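Side-chain contacts in copper-containing nitrite reductase (Thermus scotoductus, PDB 6HBE), which probably reduces nitrite to nitric oxide with electrons from cytochrome c, working as a copper-containing homotrimer: residues 253-256 and 261-264; 263-266 and 271-274; 146-151 and 197-202; 179-184 and 290-295. All blocks are in the same frame, centred on the assembly; numbering follows the deposited sequence.

Contact 1: 253-256 and 261-264; sequences WRVP and DYTL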
loop_
_atom_site.group_PDB
_atom_site.type_symbol
_atom_site.label_atom_id
_atom_site.label_comp_id
_atom_site.label_asym_id
_atom_site.label_seq_id
_atom_site.Cartn_x
_atom_site.Cartn_y
_atom_site.Cartn_z
ATOM N N TRP C 253 -16.520 -24.973 0.803
ATOM C CA TRP C 253 -15.385 -25.860 0.659
ATOM C C TRP C 253 -15.611 -27.085 1.555
ATOM O O TRP C 253 -16.052 -26.947 2.696
ATOM C CB TRP C 253 -14.072 -25.109 1.075
ATOM C CG TRP C 253 -12.779 -25.932 1.114
ATOM C CD1 TRP C 253 -12.144 -26.530 0.059
ATOM C CD2 TRP C 253 -11.942 -26.161 2.258
ATOM N NE1 TRP C 253 -11.003 -27.171 0.490
ATOM C CE2 TRP C 253 -10.864 -26.966 1.834
ATOM C CE3 TRP C 253 -12.051 -25.844 3.615
ATOM C CZ2 TRP C 253 -9.855 -27.388 2.709
ATOM C CZ3 TRP C 253 -11.048 -26.265 4.480
ATOM C CH2 TRP C 253 -9.976 -27.042 4.024
ATOM N N ARG C 254 -15.298 -28.269 1.037
ATOM C CA ARG C 254 -15.231 -29.490 1.855
ATOM C C ARG C 254 -13.833 -29.741 2.357
ATOM O O ARG C 254 -12.875 -29.655 1.594
ATOM C CB ARG C 254 -15.726 -30.700 1.072
ATOM C CG ARG C 254 -17.240 -30.659 0.926
ATOM C CD ARG C 254 -17.762 -31.607 -0.117
ATOM N NE ARG C 254 -17.402 -31.203 -1.473
ATOM C CZ ARG C 254 -18.010 -31.636 -2.577
ATOM N NH1 ARG C 254 -19.026 -32.493 -2.511
ATOM N NH2 ARG C 254 -17.595 -31.217 -3.765
ATOM N N VAL C 255 -13.721 -30.069 3.636
ATOM C CA VAL C 255 -12.442 -30.420 4.236
ATOM C C VAL C 255 -12.040 -31.761 3.563
ATOM O O VAL C 255 -12.851 -32.717 3.581
ATOM C CB VAL C 255 -12.523 -30.587 5.768
ATOM C CG1 VAL C 255 -11.160 -30.925 6.344
ATOM C CG2 VAL C 255 -13.029 -29.329 6.477
ATOM N N PRO C 256 -10.839 -31.831 2.948
ATOM C CA PRO C 256 -10.342 -33.081 2.368
ATOM C C PRO C 256 -10.311 -34.243 3.380
ATOM O O PRO C 256 -10.318 -34.026 4.591
ATOM C CB PRO C 256 -8.912 -32.719 1.909
ATOM C CG PRO C 256 -8.977 -31.238 1.628
ATOM C CD PRO C 256 -9.907 -30.712 2.677
ATOM N N ASP C 261 -3.799 -29.979 10.375
ATOM C CA ASP C 261 -4.095 -28.538 10.393
ATOM C C ASP C 261 -4.224 -27.972 8.959
ATOM O O ASP C 261 -3.371 -28.232 8.119
ATOM C CB ASP C 261 -2.993 -27.786 11.147
ATOM C CG ASP C 261 -3.058 -27.968 12.646
ATOM O OD1 ASP C 261 -4.009 -28.627 13.161
ATOM O OD2 ASP C 261 -2.137 -27.444 13.335
ATOM N N TYR C 262 -5.299 -27.218 8.711
ATOM C CA TYR C 262 -5.522 -26.514 7.476
ATOM C C TYR C 262 -5.550 -25.028 7.850
ATOM O O TYR C 262 -6.497 -24.569 8.495
ATOM C CB TYR C 262 -6.858 -26.944 6.840
ATOM C CG TYR C 262 -6.893 -28.391 6.318
ATOM C CD1 TYR C 262 -7.217 -29.455 7.164
ATOM C CD2 TYR C 262 -6.623 -28.676 4.994
ATOM C CE1 TYR C 262 -7.246 -30.780 6.695
ATOM C CE2 TYR C 262 -6.625 -29.993 4.495
ATOM C CZ TYR C 262 -6.957 -31.043 5.355
ATOM O OH TYR C 262 -6.993 -32.348 4.886
ATOM N N THR C 263 -4.481 -24.313 7.503
ATOM C CA THR C 263 -4.243 -22.964 8.029
ATOM C C THR C 263 -5.005 -21.918 7.188
ATOM O O THR C 263 -4.851 -21.873 5.972
ATOM C CB THR C 263 -2.726 -22.692 8.087
ATOM O OG1 THR C 263 -2.139 -23.540 9.078
ATOM C CG2 THR C 263 -2.416 -21.260 8.444
ATOM N N LEU C 264 -5.758 -21.055 7.858
ATOM C CA LEU C 264 -6.462 -19.923 7.232
ATOM C C LEU C 264 -5.554 -18.692 7.304
ATOM O O LEU C 264 -5.051 -18.330 8.392
ATOM C CB LEU C 264 -7.760 -19.643 7.995
ATOM C CG LEU C 264 -8.631 -18.491 7.512
ATOM C CD1 LEU C 264 -9.298 -18.895 6.192
ATOM C CD2 LEU C 264 -9.678 -18.092 8.562
#

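Contact 2: 263-266 and 271-274; sequences TLVT and TAIK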
loop_
_atom_site.group_PDB
_atom_site.type_symbol
_atom_site.label_atom_id
_atom_site.label_comp_id
_atom_site.label_asym_id
_atom_site.label_seq_id
_atom_site.Cartn_x
_atom_site.Cartn_y
_atom_site.Cartn_z
ATOM N N THR C 263 -4.481 -24.313 7.503
ATOM C CA THR C 263 -4.243 -22.964 8.029
ATOM C C THR C 263 -5.005 -21.918 7.188
ATOM O O THR C 263 -4.851 -21.873 5.972
ATOM C CB THR C 263 -2.726 -22.692 8.087
ATOM O OG1 THR C 263 -2.139 -23.540 9.078
ATOM C CG2 THR C 263 -2.416 -21.260 8.444
ATOM N N LEU C 264 -5.758 -21.055 7.858
ATOM C CA LEU C 264 -6.462 -19.923 7.232
ATOM C C LEU C 264 -5.554 -18.692 7.304
ATOM O O LEU C 264 -5.051 -18.330 8.392
ATOM C CB LEU C 264 -7.760 -19.643 7.995
ATOM C CG LEU C 264 -8.631 -18.491 7.512
ATOM C CD1 LEU C 264 -9.298 -18.895 6.192
ATOM C CD2 LEU C 264 -9.678 -18.092 8.562
ATOM N N VAL C 265 -5.356 -18.027 6.171
ATOM C CA VAL C 265 -4.357 -16.948 6.111
ATOM C C VAL C 265 -4.695 -16.004 4.950
ATOM O O VAL C 265 -5.377 -16.405 3.949
ATOM C CB VAL C 265 -2.918 -17.549 6.007
ATOM C CG1 VAL C 265 -2.682 -18.212 4.664
ATOM C CG2 VAL C 265 -1.817 -16.519 6.316
ATOM N N THR C 266 -4.244 -14.757 5.093
ATOM C CA THR C 266 -4.187 -13.827 3.958
ATOM C C THR C 266 -2.831 -13.959 3.282
ATOM O O THR C 266 -1.766 -13.895 3.931
ATOM C CB THR C 266 -4.449 -12.321 4.311
ATOM O OG1 THR C 266 -4.142 -11.525 3.161
ATOM C CG2 THR C 266 -3.594 -11.829 5.490
ATOM N N THR C 271 0.891 -8.517 6.029
ATOM C CA THR C 271 -0.213 -8.449 6.986
ATOM C C THR C 271 -0.466 -9.781 7.742
ATOM O O THR C 271 -0.853 -9.757 8.916
ATOM C CB THR C 271 -1.510 -7.979 6.329
ATOM O OG1 THR C 271 -2.031 -8.968 5.410
ATOM C CG2 THR C 271 -1.291 -6.637 5.622
ATOM N N ALA C 272 -0.219 -10.945 7.103
ATOM C CA ALA C 272 -0.298 -12.244 7.824
ATOM C C ALA C 272 0.676 -12.267 8.996
ATOM O O ALA C 272 0.358 -12.752 10.075
ATOM C CB ALA C 272 0.031 -13.402 6.900
ATOM N N ILE C 273 1.838 -11.694 8.768
ATOM C CA ILE C 273 2.905 -11.659 9.793
ATOM C C ILE C 273 2.555 -10.795 11.018
ATOM O O ILE C 273 3.198 -10.933 12.095
ATOM C CB ILE C 273 4.245 -11.223 9.130
ATOM C CG1 ILE C 273 5.481 -11.700 9.919
ATOM C CG2 ILE C 273 4.288 -9.734 8.902
ATOM C CD1 ILE C 273 6.744 -11.654 9.110
ATOM N N LYS C 274 1.580 -9.908 10.855
ATOM C CA LYS C 274 1.098 -8.960 11.862
ATOM C C LYS C 274 -0.111 -9.456 12.675
ATOM O O LYS C 274 -0.625 -8.693 13.510
ATOM C CB LYS C 274 0.728 -7.612 11.171
ATOM C CG LYS C 274 1.917 -6.817 10.646
ATOM C CD LYS C 274 1.522 -5.491 10.026
ATOM C CE LYS C 274 2.707 -4.744 9.412
ATOM N NZ LYS C 274 2.303 -3.506 8.675
HETATM O O HOH W 1 -4.315 -8.763 3.968
#

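Contact 3: 146-151 and 197-202; sequences RELGRG and GDYLRI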
loop_
_atom_site.group_PDB
_atom_site.type_symbol
_atom_site.label_atom_id
_atom_site.label_comp_id
_atom_site.label_asym_id
_atom_site.label_seq_id
_atom_site.Cartn_x
_atom_site.Cartn_y
_atom_site.Cartn_z
ATOM N N ARG C 146 -27.357 -26.899 -2.334
ATOM C CA ARG C 146 -28.304 -27.493 -3.287
ATOM C C ARG C 146 -27.835 -28.897 -3.675
ATOM O O ARG C 146 -28.588 -29.863 -3.503
ATOM C CB ARG C 146 -28.491 -26.611 -4.529
ATOM C CG ARG C 146 -29.462 -27.200 -5.553
ATOM C CD ARG C 146 -29.763 -26.296 -6.753
ATOM N NE ARG C 146 -28.594 -26.056 -7.614
ATOM C CZ ARG C 146 -27.871 -24.932 -7.701
ATOM N NH1 ARG C 146 -28.141 -23.846 -6.976
ATOM N NH2 ARG C 146 -26.837 -24.899 -8.539
ATOM N N GLU C 147 -26.591 -28.999 -4.154
ATOM C CA GLU C 147 -25.979 -30.279 -4.566
ATOM C C GLU C 147 -25.938 -31.370 -3.497
ATOM O O GLU C 147 -26.140 -32.535 -3.822
ATOM C CB GLU C 147 -24.555 -30.069 -5.134
ATOM C CG GLU C 147 -24.528 -29.355 -6.496
ATOM C CD GLU C 147 -23.126 -28.968 -6.960
ATOM O OE1 GLU C 147 -22.160 -29.030 -6.175
ATOM O OE2 GLU C 147 -22.962 -28.611 -8.125
ATOM N N LEU C 148 -25.665 -31.025 -2.241
ATOM C CA LEU C 148 -25.590 -32.032 -1.183
ATOM C C LEU C 148 -26.940 -32.336 -0.515
ATOM O O LEU C 148 -27.067 -33.342 0.195
ATOM C CB LEU C 148 -24.555 -31.619 -0.122
ATOM C CG LEU C 148 -23.105 -31.505 -0.628
ATOM C CD1 LEU C 148 -22.218 -30.986 0.498
ATOM C CD2 LEU C 148 -22.571 -32.832 -1.148
ATOM N N GLY C 149 -27.925 -31.466 -0.721
ATOM C CA GLY C 149 -29.244 -31.601 -0.110
ATOM C C GLY C 149 -29.254 -31.360 1.388
ATOM O O GLY C 149 -30.115 -31.889 2.075
ATOM N N ARG C 150 -28.289 -30.586 1.900
ATOM C CA ARG C 150 -28.220 -30.244 3.323
ATOM C C ARG C 150 -27.364 -29.012 3.535
ATOM O O ARG C 150 -26.549 -28.667 2.667
ATOM C CB ARG C 150 -27.625 -31.381 4.147
ATOM C CG ARG C 150 -26.178 -31.701 3.811
ATOM C CD ARG C 150 -25.750 -33.037 4.377
ATOM N NE ARG C 150 -24.493 -33.500 3.783
ATOM C CZ ARG C 150 -23.271 -33.126 4.160
ATOM N NH1 ARG C 150 -23.077 -32.235 5.137
ATOM N NH2 ARG C 150 -22.227 -33.647 3.534
ATOM N N GLY C 151 -27.534 -28.401 4.701
ATOM C CA GLY C 151 -26.804 -27.201 5.065
ATOM C C GLY C 151 -25.420 -27.506 5.591
ATOM O O GLY C 151 -25.046 -28.674 5.740
ATOM N N GLY C 197 -13.922 -34.309 5.560
ATOM C CA GLY C 197 -15.215 -34.403 4.873
ATOM C C GLY C 197 -16.279 -33.365 5.224
ATOM O O GLY C 197 -17.281 -33.309 4.550
ATOM N N ASP C 198 -16.115 -32.548 6.272
ATOM C CA ASP C 198 -17.126 -31.503 6.599
ATOM C C ASP C 198 -17.368 -30.532 5.432
ATOM O O ASP C 198 -16.396 -30.081 4.757
ATOM C CB ASP C 198 -16.662 -30.616 7.779
ATOM C CG ASP C 198 -17.018 -31.159 9.128
ATOM O OD1 ASP C 198 -17.827 -32.114 9.243
ATOM O OD2 ASP C 198 -16.450 -30.607 10.105
ATOM N N TYR C 199 -18.634 -30.191 5.216
ATOM C CA TYR C 199 -19.014 -29.058 4.361
ATOM C C TYR C 199 -18.963 -27.765 5.199
ATOM O O TYR C 199 -19.808 -27.552 6.088
ATOM C CB TYR C 199 -20.397 -29.314 3.737
ATOM C CG TYR C 199 -21.166 -28.126 3.176
ATOM C CD1 TYR C 199 -20.524 -26.963 2.682
ATOM C CD2 TYR C 199 -22.571 -28.180 3.086
ATOM C CE1 TYR C 199 -21.258 -25.897 2.187
ATOM C CE2 TYR C 199 -23.308 -27.109 2.579
ATOM C CZ TYR C 199 -22.650 -25.982 2.109
ATOM O OH TYR C 199 -23.404 -24.939 1.610
ATOM N N LEU C 200 -17.950 -26.924 4.932
ATOM C CA LEU C 200 -17.829 -25.612 5.585
ATOM C C LEU C 200 -18.395 -24.491 4.720
ATOM O O LEU C 200 -18.204 -24.499 3.505
ATOM C CB LEU C 200 -16.354 -25.298 5.914
ATOM C CG LEU C 200 -15.594 -26.318 6.766
ATOM C CD1 LEU C 200 -14.202 -25.788 7.100
ATOM C CD2 LEU C 200 -16.294 -26.708 8.071
ATOM N N ARG C 201 -19.071 -23.521 5.345
ATOM C CA ARG C 201 -19.422 -22.256 4.658
ATOM C C ARG C 201 -18.813 -21.073 5.443
ATOM O O ARG C 201 -19.066 -20.921 6.635
ATOM C CB ARG C 201 -20.934 -22.104 4.431
ATOM C CG ARG C 201 -21.316 -20.993 3.426
ATOM C CD ARG C 201 -22.615 -21.319 2.692
ATOM N NE ARG C 201 -23.797 -21.061 3.514
ATOM C CZ ARG C 201 -24.931 -21.786 3.543
ATOM N NH1 ARG C 201 -25.101 -22.888 2.813
ATOM N NH2 ARG C 201 -25.920 -21.377 4.329
ATOM N N ILE C 202 -17.990 -20.262 4.757
ATOM C CA ILE C 202 -17.206 -19.180 5.377
ATOM C C ILE C 202 -17.840 -17.867 4.888
ATOM O O ILE C 202 -18.099 -17.703 3.690
ATOM C CB ILE C 202 -15.707 -19.257 4.985
ATOM C CG1 ILE C 202 -15.102 -20.606 5.427
ATOM C CG2 ILE C 202 -14.903 -18.102 5.605
ATOM C CD1 ILE C 202 -13.786 -20.943 4.755
#

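Contact 4: 179-184 and 290-295; sequences MFNGRN and PEVRAE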
loop_
_atom_site.group_PDB
_atom_site.type_symbol
_atom_site.label_atom_id
_atom_site.label_comp_id
_atom_site.label_asym_id
_atom_site.label_seq_id
_atom_site.Cartn_x
_atom_site.Cartn_y
_atom_site.Cartn_z
ATOM N N MET C 179 -5.663 -8.527 11.886
ATOM C CA MET C 179 -6.244 -9.643 12.712
ATOM C C MET C 179 -7.589 -10.153 12.238
ATOM O O MET C 179 -8.331 -9.410 11.582
ATOM C CB MET C 179 -6.333 -9.236 14.207
ATOM C CG MET C 179 -7.232 -8.070 14.557
ATOM S SD MET C 179 -6.822 -7.276 16.164
ATOM C CE MET C 179 -5.511 -6.222 15.587
ATOM N N PHE C 180 -7.884 -11.427 12.567
ATOM C CA PHE C 180 -9.216 -12.022 12.317
ATOM C C PHE C 180 -10.002 -11.932 13.651
ATOM O O PHE C 180 -9.503 -12.334 14.728
ATOM C CB PHE C 180 -9.153 -13.501 11.873
ATOM C CG PHE C 180 -8.412 -13.766 10.574
ATOM C CD1 PHE C 180 -8.559 -12.935 9.444
ATOM C CD2 PHE C 180 -7.590 -14.889 10.446
ATOM C CE1 PHE C 180 -7.890 -13.215 8.252
ATOM C CE2 PHE C 180 -6.925 -15.161 9.256
ATOM C CZ PHE C 180 -7.062 -14.317 8.163
ATOM N N ASN C 181 -11.227 -11.430 13.574
ATOM C CA ASN C 181 -12.108 -11.278 14.749
ATOM C C ASN C 181 -11.444 -10.642 16.007
ATOM O O ASN C 181 -11.625 -11.092 17.137
ATOM C CB ASN C 181 -12.783 -12.627 15.014
ATOM C CG ASN C 181 -13.745 -12.990 13.900
ATOM O OD1 ASN C 181 -14.114 -12.124 13.098
ATOM N ND2 ASN C 181 -14.144 -14.257 13.823
ATOM N N GLY C 182 -10.676 -9.579 15.782
ATOM C CA GLY C 182 -10.250 -8.659 16.871
ATOM C C GLY C 182 -9.094 -9.037 17.764
ATOM O O GLY C 182 -8.859 -8.369 18.769
ATOM N N ARG C 183 -8.346 -10.086 17.432
ATOM C CA ARG C 183 -7.202 -10.492 18.264
ATOM C C ARG C 183 -6.134 -11.216 17.419
ATOM O O ARG C 183 -6.458 -12.116 16.652
ATOM C CB ARG C 183 -7.696 -11.387 19.401
ATOM C CG ARG C 183 -6.652 -11.713 20.468
ATOM C CD ARG C 183 -7.328 -12.424 21.648
ATOM N NE ARG C 183 -6.418 -13.058 22.607
ATOM C CZ ARG C 183 -5.974 -12.513 23.746
ATOM N NH1 ARG C 183 -6.294 -11.263 24.103
ATOM N NH2 ARG C 183 -5.181 -13.221 24.545
ATOM N N ASN C 184 -4.875 -10.801 17.577
ATOM C CA ASN C 184 -3.745 -11.345 16.836
ATOM C C ASN C 184 -3.644 -12.856 17.008
ATOM O O ASN C 184 -3.623 -13.342 18.135
ATOM C CB ASN C 184 -2.433 -10.718 17.338
ATOM C CG ASN C 184 -2.310 -9.238 17.003
ATOM O OD1 ASN C 184 -3.062 -8.696 16.210
ATOM N ND2 ASN C 184 -1.354 -8.579 17.638
ATOM N N PRO C 290 -20.045 -24.659 18.674
ATOM C CA PRO C 290 -20.939 -23.599 18.184
ATOM C C PRO C 290 -20.276 -22.749 17.077
ATOM O O PRO C 290 -19.041 -22.635 17.039
ATOM C CB PRO C 290 -21.188 -22.735 19.425
ATOM C CG PRO C 290 -20.621 -23.483 20.589
ATOM C CD PRO C 290 -19.590 -24.408 20.060
ATOM N N GLU C 291 -21.098 -22.183 16.200
ATOM C CA GLU C 291 -20.613 -21.355 15.089
ATOM C C GLU C 291 -19.643 -20.257 15.533
ATOM O O GLU C 291 -19.791 -19.648 16.599
ATOM C CB GLU C 291 -21.773 -20.785 14.280
ATOM C CG GLU C 291 -22.644 -19.799 15.019
ATOM C CD GLU C 291 -23.763 -19.210 14.168
ATOM O OE1 GLU C 291 -24.194 -19.853 13.191
ATOM O OE2 GLU C 291 -24.186 -18.082 14.493
ATOM N N VAL C 292 -18.654 -19.991 14.694
ATOM C CA VAL C 292 -17.634 -18.973 14.980
ATOM C C VAL C 292 -18.241 -17.640 14.538
ATOM O O VAL C 292 -18.502 -17.448 13.344
ATOM C CB VAL C 292 -16.317 -19.274 14.250
ATOM C CG1 VAL C 292 -15.294 -18.137 14.433
ATOM C CG2 VAL C 292 -15.727 -20.575 14.788
ATOM N N ARG C 293 -18.521 -16.773 15.505
ATOM C CA ARG C 293 -19.117 -15.450 15.255
ATOM C C ARG C 293 -18.025 -14.385 14.962
ATOM O O ARG C 293 -16.913 -14.386 15.566
ATOM C CB ARG C 293 -19.956 -15.008 16.473
ATOM C CG ARG C 293 -21.058 -15.990 16.884
ATOM C CD ARG C 293 -21.727 -15.610 18.205
ATOM N NE ARG C 293 -22.437 -14.346 18.063
ATOM C CZ ARG C 293 -23.586 -14.155 17.416
ATOM N NH1 ARG C 293 -24.277 -15.156 16.896
ATOM N NH2 ARG C 293 -24.078 -12.917 17.341
ATOM N N ALA C 294 -18.385 -13.405 14.144
ATOM C CA ALA C 294 -17.433 -12.368 13.727
ATOM C C ALA C 294 -17.457 -11.212 14.708
ATOM O O ALA C 294 -17.829 -10.082 14.340
ATOM C CB ALA C 294 -17.748 -11.911 12.334
ATOM N N GLU C 295 -16.984 -11.484 15.933
ATOM C CA GLU C 295 -17.123 -10.581 17.083
ATOM C C GLU C 295 -15.836 -10.619 17.870
ATOM O O GLU C 295 -15.240 -11.701 18.063
ATOM C CB GLU C 295 -18.291 -11.017 17.993
ATOM C CG GLU C 295 -19.669 -10.874 17.357
ATOM C CD GLU C 295 -20.832 -11.444 18.165
ATOM O OE1 GLU C 295 -20.615 -12.281 19.079
ATOM O OE2 GLU C 295 -22.013 -11.130 17.818
#

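Contact 1: 253-256 and 261-264
Trp253 and Tyr262 form an offset edge-to-face pair, with the indole edge directed at the phenol face. The six-membered ring of Trp253 and the ring of Tyr262 lie 5.8 Å apart between centroids, their planes inclined at 68°. Closest within the pair are Trp253 CH2 and Tyr262 CD2, 3.9 Å apart. The indole reaches the phenol because its CG stands anti to the backbone N (chi1 174°), which sends the six-membered ring across toward strand 260-266.

Aliphatic packing completes the grip. Val255 CG1 meets Tyr262 CE1 at 3.9 Å, while the Pro256 and Tyr262 side chains come at each other from opposite directions, Pro256 CD 3.8 Å from Tyr262 CE2. An alanine in place of Tyr262 would probably leave the Trp253 edge without its aromatic mate and open a gap beside Val255 and Pro256.

The polar ends have their own partners: Tyr262 OH is hydrogen-bonded to Val258 O, and Trp253 NE1 to Asn83 OD1 of a second subunit.

The cluster thus bridges two sheets of the domain. Strand 248-254 lies beside strand 199-208 in one, and strand 260-266 runs between strands 213-217 and 277-282 in the other, whose Val217 and Ala282 also touch Tyr262.

Contact 2: 263-266 and 271-274
Thr266 and Ala272 bury the most surface here, with Thr271 next, and together they show how a short helical turn can be seated on the end of a strand by small side chains. Ala272 turns its methyl toward the strand, where CB lies 3.5 Å from the carbonyl oxygen Thr266 O and 3.7 Å from Val265 CG2. The second of these is a plain apolar touch. The first sets a methyl group against a backbone oxygen.

Thr266 presents its two branches to different partners. With OG1 anti to the backbone N (chi1 170°), its methyl CG2 is placed between the N and the carbonyl carbon and comes within 3.3 Å of Thr271 OG1; the two threonine side chains cross at about a right angle. Their hydroxyls are too far apart to bond directly, and a water joins them instead, 2.9 Å from Thr266 OG1 and donating to Thr271 OG1 at 2.7 Å. Both hydroxyls have further partners: Thr271 OG1 is bonded to Val268 O, and Thr266 OG1 to the backbone nitrogens of Val268 and Thr214. Val268 thus bonds to both threonines, through its N and its O, and these bonds are likely to limit the rotation of both groups.

Met123 of the second subunit also packs on Ala272. His267, directly after the strand, is a copper-binding residue of this protein, and a copper ion lies about 6 Å from the Val265 side chain, consistent with the type 2 copper site that nitrite reductases of this family build between neighbouring subunits.

Contact 3: 146-151 and 197-202
Tyr199 offers the edge of its ring to Arg150, whose backbone oxygen lies in the ring plane with Arg150 O 3.6 Å from Tyr199 CE2. Leu148 and Gly151 approach the same ring obliquely: Leu148 CD1 is 3.8 Å from Tyr199 CD2, and Gly151 O stands 3.7 Å from that same CD2. The second flat group, the Arg150 guanidinium, has Leu148 CD1 over one face, toward its rim, so this single methyl serves both groups. The whole is a case of a helix end and its following loop packed on a strand of the second cupredoxin domain: helix 143-148 packs side chains on strands 199-208 and 248-254, which are neighbours in one sheet.

Gly149 is the first residue past the helix, with positive phi (70°), and the chain then leads Arg150 and Gly151 along the CD2/CE2 side of the ring. Tyr199 is directed out from its strand by a CG anti to the backbone N (chi1 162°), and Met144 and Glu145 of the helix also touch it.

Charges frame this partly buried patch. Arg150 NH1 pairs with Asp153, whose carboxylate also accepts the backbone N-H of Tyr199, while Arg201 NH1 pairs with Glu145. By contrast, Arg150 O is buried against the ring without any hydrogen-bonding partner. The phenol oxygen is bonded to Glu252 OE2 and to Arg201 NH1. A serine in place of Tyr199 would probably leave Leu148 CD1 facing a gap and deprive both Arg201 and Glu252 of this shared partner. Arg201 NH1 donates to Tyr199 OH over 2.9 Å, the oxygen tilted 17° from the guanidinium plane.

Contact 4: 179-184 and 290-295
Asn181 lays its amide against Ala294, and that amide is gripped at both ends: OD1 accepts the backbone N-H of Ile159, while ND2 is bonded to Tyr157 O and Tyr187 OH. Asn181 and Gly182 are the two central residues of a type I' beta turn running from Phe180 to Arg183, the Asn-Gly pair being a classic choice for this turn. Both have positive phi, 47° for Asn181. The turn follows strand 177-180, at the border of a cupredoxin sheet, and meets the long connection between strands 277-282 and 309-311.

Across the contact the amide makes van der Waals contacts alone. Asn181 OD1 is 3.4 Å from Ala294 CA and 3.7 Å from Ala294 CB. Its other end, ND2, comes within 3.3 Å of Arg293 O, but the angle is too poor for a hydrogen bond, and Val292 CG1 touches the same nitrogen from another side. Having CG anti to its own carbonyl carbon (chi1 -67°) takes the amide across to Arg293 and Ala294. The backbones are joined indirectly as well: Arg186 NH1 is bonded to both Asn181 O and Glu295 O, so one guanidinium nitrogen links the two segments.

Ala294 itself is the centre of an inverse gamma turn, closed by a weak bond from Glu295 N to Arg293 O. That turn brings the side chains on either side of it together. The guanidinium grips the carboxylate side-on, Arg293 NE donating to Glu295 OE1 at 2.9 Å and Arg293 NH2 to Glu295 OE2 at 2.8 Å, each oxygen met from above the carboxylate plane.

Overall arrangement
All four contacts involve the second cupredoxin domain, segment 290-295 lying in the connection that leads on from strand 277-282. Along the chain contact 3 closes before contacts 1 and 2 open, and these two lie nested inside the long loop closed by contact 4; contacts 3 and 4 interleave. Contacts 1 and 2 share strand 260-266, their centres about 15 Å apart. Contact 3 lies about 14 Å from contact 1, joined to it through the sheet pairing of strands 199-208 and 248-254. Phe180 of contact 4 packs on the shared strand, centres about 14 Å from contact 2 and 17 Å from contact 1. Contact 3 meets no other chain, whereas contacts 1 and 2 reach the second subunit, contact 2 near a copper ion.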